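Local coordinates for carbohydrate binding family 6 (Clostridium thermocellum, PDB 5A8C), which is an alpha-L-arabinofuranosidase of glycoside hydrolase family 43, a five-bladed beta-propeller enzyme that removes arabinofuranosyl residues from its substrates, at residues V254-P259 / N265-A270. Numbering follows the deposited sequence.
Sequences VILPQP and NNNHHA. With CA (calcium ion), chain B.
Asn-267 reaches over to 254-259 with its CG anti to the backbone N (chi1 -163°), and its amide packs into the angle formed by Leu-256 and Pro-259. Asn-267 ND2 donates to Pro-257 O at 3.1 Å, from above the carbonyl plane, and also to Ser-235 O. Asn-267 OD1 rests against carbon, 3.6 Å from Leu-256 CD2 and 3.9 Å from Pro-259 CD. Gln-258, bent at chi2 (-78°), runs past Asn-267 in the opposite direction, the two amide planes 69° apart. Its NE2 gives a nearly straight bond to Asn-265 O (2.9 Å), almost end-on to the carbonyl, and also donates to Ser-235 O; with OE1 held by Asn-262 ND2, the Gln-258 amide is fixed at both ends. His-268 turns away and binds calcium through NE2 at 2.5 Å; water 1 joins the ion to His-269 O. His-268 ND1 hydrogen-bonds to a Tris molecule, probably from crystallisation. Strand 250-256, with a classic bulge at Ile-255 and Leu-256 opposite Ile-237, is outermost in a four-stranded antiparallel sheet, the form of a propeller blade; loop 257-269, its arms held together by the Asn-267 and Gln-258 bonds, leads to strands 270-274 and 277-284, consistent with a blade-to-blade link.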
# COMPACT_ATOMS: atom_id res chain seq x y z
N VAL A 254 17.26 0.96 -4.41
CA VAL A 254 16.22 1.97 -4.19
C VAL A 254 15.35 2.13 -5.43
O VAL A 254 15.85 2.36 -6.52
CB VAL A 254 16.88 3.33 -3.82
CG1 VAL A 254 15.83 4.42 -3.76
CG2 VAL A 254 17.62 3.22 -2.49
N ILE A 255 14.05 2.02 -5.23
CA ILE A 255 13.05 2.37 -6.24
C ILE A 255 12.69 3.84 -6.21
O ILE A 255 12.61 4.49 -7.25
CB ILE A 255 11.79 1.52 -6.07
CG1 ILE A 255 12.11 0.04 -6.27
CG2 ILE A 255 10.71 2.01 -7.05
CD1 ILE A 255 10.94 -0.89 -6.06
N LEU A 256 12.45 4.39 -5.03
CA LEU A 256 11.95 5.76 -4.89
C LEU A 256 12.64 6.42 -3.72
O LEU A 256 12.57 5.89 -2.61
CB LEU A 256 10.45 5.78 -4.70
CG LEU A 256 9.80 7.17 -4.77
CD1 LEU A 256 9.72 7.70 -6.19
CD2 LEU A 256 8.42 7.11 -4.13
N PRO A 257 13.38 7.49 -3.92
CA PRO A 257 13.95 8.24 -2.80
C PRO A 257 12.86 9.04 -2.09
O PRO A 257 11.68 8.85 -2.36
CB PRO A 257 14.97 9.15 -3.50
CG PRO A 257 14.29 9.49 -4.76
CD PRO A 257 13.54 8.27 -5.19
N GLN A 258 13.25 9.92 -1.17
CA GLN A 258 12.23 10.88 -0.67
C GLN A 258 11.73 11.71 -1.84
O GLN A 258 12.54 12.31 -2.55
CB GLN A 258 12.84 11.82 0.36
CG GLN A 258 12.95 11.20 1.73
CD GLN A 258 11.64 11.19 2.48
OE1 GLN A 258 10.95 12.21 2.52
NE2 GLN A 258 11.31 10.10 3.12
N PRO A 259 10.43 11.77 -2.03
CA PRO A 259 9.89 12.69 -3.05
C PRO A 259 10.10 14.13 -2.65
O PRO A 259 10.31 14.42 -1.46
CB PRO A 259 8.41 12.36 -3.08
CG PRO A 259 8.15 11.48 -2.06
CD PRO A 259 9.35 11.07 -1.32
N ASN A 265 9.62 12.84 5.94
CA ASN A 265 8.66 12.01 6.65
C ASN A 265 8.38 10.71 5.89
O ASN A 265 9.16 10.30 5.04
CB ASN A 265 7.43 12.83 7.00
CG ASN A 265 6.79 12.37 8.34
OD1 ASN A 265 6.31 11.21 8.49
ND2 ASN A 265 6.74 13.26 9.27
N ASN A 266 7.30 10.03 6.23
CA ASN A 266 7.08 8.71 5.69
C ASN A 266 6.83 8.70 4.20
O ASN A 266 6.45 9.70 3.55
CB ASN A 266 6.03 7.93 6.48
CG ASN A 266 4.72 8.66 6.64
OD1 ASN A 266 4.30 9.43 5.75
ND2 ASN A 266 4.09 8.48 7.78
N ASN A 267 7.06 7.52 3.63
CA ASN A 267 7.15 7.27 2.19
C ASN A 267 6.45 5.93 1.94
O ASN A 267 6.80 4.97 2.64
CB ASN A 267 8.64 7.24 1.83
CG ASN A 267 9.00 7.41 0.37
OD1 ASN A 267 8.16 7.44 -0.53
ND2 ASN A 267 10.31 7.53 0.12
N HIS A 268 5.43 5.87 1.08
CA HIS A 268 4.64 4.64 0.94
C HIS A 268 4.15 4.54 -0.49
O HIS A 268 3.71 5.51 -1.07
CB HIS A 268 3.45 4.71 1.88
CG HIS A 268 2.78 3.37 2.16
ND1 HIS A 268 2.73 2.86 3.43
CD2 HIS A 268 2.12 2.48 1.37
CE1 HIS A 268 2.07 1.69 3.36
NE2 HIS A 268 1.72 1.42 2.14
N HIS A 269 4.25 3.36 -1.06
CA HIS A 269 4.05 3.18 -2.50
C HIS A 269 3.25 1.95 -2.88
O HIS A 269 3.04 1.01 -2.07
CB HIS A 269 5.51 2.95 -3.08
CG HIS A 269 6.04 1.61 -2.71
ND1 HIS A 269 6.12 1.18 -1.39
CD2 HIS A 269 6.26 0.52 -3.50
CE1 HIS A 269 6.40 -0.11 -1.42
NE2 HIS A 269 6.55 -0.54 -2.68
N ALA A 270 2.95 1.90 -4.17
CA ALA A 270 2.50 0.66 -4.84
C ALA A 270 3.10 0.71 -6.25
O ALA A 270 3.32 1.76 -6.82
CB ALA A 270 1.01 0.48 -4.87
CA CA B . 0.77 -0.62 1.07
O HOH W 1 3.05 -0.71 0.12
O HOH W 2 -0.57 -1.47 2.97
O HOH W 3 -1.17 0.84 1.12
O HOH W 4 2.01 -2.29 2.35
O HOH W 5 -0.13 -2.56 0.04